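Local coordinates for glyoxalase family protein (Enterococcus faecalis, PDB 2P25), which belongs to the glyoxalase/bleomycin resistance protein/dioxygenase superfamily and pairs with a second copy of itself, though its own function is not established, at residues N21-K26 against Q52-F57. Sequence-based numbering, arbitrary orientation.
Sequences NFYVEK and QELEIF
Tyr23 leans from the helix onto Leu54 and Ile56 of the strand, joining a helix to a mixed β-sheet in a fold of the glyoxalase/bleomycin resistance protein/dioxygenase superfamily, which is built from βαβββ modules. Helix 16-26 lies here against strand 52-58, an inner strand of the mixed four-stranded sheet. Their backbones stay well apart, with Tyr23 CA and Leu54 CA separated by 9.3 Å, and a long aromatic side chain suits that gap. Its chi1 of -71° sets CG beside the backbone N and anti to the carbonyl carbon, which carries the ring out to the strand. Alternation along the strand turns Leu54 and Ile56 toward the helix, and both end in methyl groups that reach the tyrosine without bringing any polar atom into this buried place. In Ile56, chi1 of -48° sets CG1 beside the backbone N while CG2 is anti to it, and the extended chi2 then carries CD1 over one face of the ring. This is a CH-pi contact: Ile56 CD1 stands 4.0 Å from the Tyr23 ring centroid, 23° off the ring normal, and is displaced toward the CG-CD2 side. On the opposite face, Phe22 CD2 lies over the centre of the ring, 3.6 Å above its plane, leaving the aromatic group clamped between a helix neighbour and a strand methyl. Leu54 approaches differently, its side chain crossing that of Tyr23 at about a right angle and its CD2 meeting the other flank of the ring obliquely. Ile11 and Leu47, from the adjoining strands, also touch the tyrosine. Its polar end is provided for as well, since the hydroxyl forms a hydrogen bond with Asp116 OD2. Leu54 CD2 touches two successive ring carbons, lying 3.7 Å from Tyr23 CD1 and 3.9 Å from Tyr23 CE1.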
# COMPACT_ATOMS: atom_id res chain seq x y z
N ASN A 21 -15.35 7.62 -9.99
CA ASN A 21 -15.26 7.26 -11.41
C ASN A 21 -14.17 6.20 -11.61
O ASN A 21 -14.38 5.20 -12.31
CB ASN A 21 -14.99 8.52 -12.22
CG ASN A 21 -14.94 8.28 -13.71
OD1 ASN A 21 -15.94 7.89 -14.34
ND2 ASN A 21 -13.78 8.52 -14.30
N PHE A 22 -13.04 6.38 -10.96
CA PHE A 22 -11.89 5.49 -11.17
C PHE A 22 -12.01 4.19 -10.37
O PHE A 22 -12.01 3.10 -10.95
CB PHE A 22 -10.60 6.24 -10.81
CG PHE A 22 -9.34 5.46 -11.13
CD1 PHE A 22 -8.72 5.59 -12.39
CD2 PHE A 22 -8.75 4.64 -10.16
CE1 PHE A 22 -7.52 4.88 -12.68
CE2 PHE A 22 -7.55 3.94 -10.41
CZ PHE A 22 -6.95 4.03 -11.70
N TYR A 23 -12.08 4.28 -9.05
CA TYR A 23 -12.04 3.07 -8.23
C TYR A 23 -13.32 2.25 -8.23
O TYR A 23 -13.28 1.03 -8.24
CB TYR A 23 -11.63 3.40 -6.79
CG TYR A 23 -10.18 3.78 -6.69
CD1 TYR A 23 -9.20 2.80 -6.65
CD2 TYR A 23 -9.77 5.13 -6.64
CE1 TYR A 23 -7.86 3.12 -6.56
CE2 TYR A 23 -8.42 5.47 -6.55
CZ TYR A 23 -7.47 4.46 -6.49
OH TYR A 23 -6.12 4.73 -6.39
N VAL A 24 -14.46 2.93 -8.19
CA VAL A 24 -15.73 2.23 -8.15
C VAL A 24 -16.18 1.87 -9.56
O VAL A 24 -16.42 0.68 -9.85
CB VAL A 24 -16.79 3.04 -7.38
CG1 VAL A 24 -18.18 2.33 -7.43
CG2 VAL A 24 -16.33 3.27 -5.91
N GLU A 25 -16.31 2.86 -10.44
CA GLU A 25 -16.91 2.60 -11.75
C GLU A 25 -16.01 1.79 -12.70
O GLU A 25 -16.49 0.87 -13.38
CB GLU A 25 -17.44 3.89 -12.41
CG GLU A 25 -18.58 4.59 -11.61
CD GLU A 25 -19.81 3.69 -11.40
OE1 GLU A 25 -20.15 2.89 -12.30
OE2 GLU A 25 -20.45 3.79 -10.32
N LYS A 26 -14.72 2.09 -12.72
CA LYS A 26 -13.82 1.43 -13.64
C LYS A 26 -13.16 0.20 -13.07
O LYS A 26 -13.21 -0.87 -13.69
CB LYS A 26 -12.79 2.42 -14.20
CG LYS A 26 -13.47 3.54 -14.94
CD LYS A 26 -12.50 4.60 -15.43
CE LYS A 26 -13.23 5.63 -16.29
NZ LYS A 26 -12.32 6.73 -16.78
N GLN A 52 -10.52 -8.15 -0.64
CA GLN A 52 -9.65 -7.01 -0.61
C GLN A 52 -10.41 -5.77 -0.10
O GLN A 52 -11.57 -5.58 -0.45
CB GLN A 52 -9.15 -6.77 -2.03
CG GLN A 52 -7.95 -5.89 -2.11
CD GLN A 52 -7.79 -5.31 -3.48
OE1 GLN A 52 -8.12 -5.95 -4.48
NE2 GLN A 52 -7.29 -4.08 -3.54
N GLU A 53 -9.77 -4.96 0.73
CA GLU A 53 -10.39 -3.69 1.14
C GLU A 53 -9.47 -2.51 0.87
O GLU A 53 -8.25 -2.57 1.07
CB GLU A 53 -10.80 -3.74 2.61
CG GLU A 53 -11.56 -2.52 3.10
CD GLU A 53 -12.40 -2.82 4.35
OE1 GLU A 53 -12.81 -3.99 4.55
OE2 GLU A 53 -12.66 -1.88 5.13
N LEU A 54 -10.07 -1.43 0.39
CA LEU A 54 -9.32 -0.23 0.06
C LEU A 54 -9.97 0.92 0.81
O LEU A 54 -11.18 1.11 0.71
CB LEU A 54 -9.39 -0.01 -1.45
CG LEU A 54 -8.26 0.56 -2.25
CD1 LEU A 54 -7.01 -0.33 -2.14
CD2 LEU A 54 -8.75 0.69 -3.68
N GLU A 55 -9.19 1.65 1.59
CA GLU A 55 -9.68 2.81 2.34
C GLU A 55 -9.16 4.09 1.71
O GLU A 55 -7.95 4.28 1.65
CB GLU A 55 -9.14 2.70 3.74
CG GLU A 55 -9.65 3.64 4.74
CD GLU A 55 -9.37 3.11 6.13
OE1 GLU A 55 -10.09 2.17 6.59
OE2 GLU A 55 -8.41 3.60 6.73
N ILE A 56 -10.06 4.96 1.29
CA ILE A 56 -9.63 6.16 0.58
C ILE A 56 -10.03 7.38 1.38
O ILE A 56 -11.21 7.53 1.73
CB ILE A 56 -10.21 6.23 -0.84
CG1 ILE A 56 -9.99 4.89 -1.57
CG2 ILE A 56 -9.59 7.42 -1.59
CD1 ILE A 56 -10.39 4.88 -3.01
N PHE A 57 -9.06 8.23 1.68
CA PHE A 57 -9.30 9.50 2.37
C PHE A 57 -9.26 10.57 1.29
O PHE A 57 -8.29 10.66 0.57
CB PHE A 57 -8.18 9.76 3.40
CG PHE A 57 -8.21 8.78 4.55
CD1 PHE A 57 -8.84 9.10 5.75
CD2 PHE A 57 -7.60 7.54 4.42
CE1 PHE A 57 -8.87 8.18 6.81
CE2 PHE A 57 -7.64 6.61 5.46
CZ PHE A 57 -8.26 6.93 6.65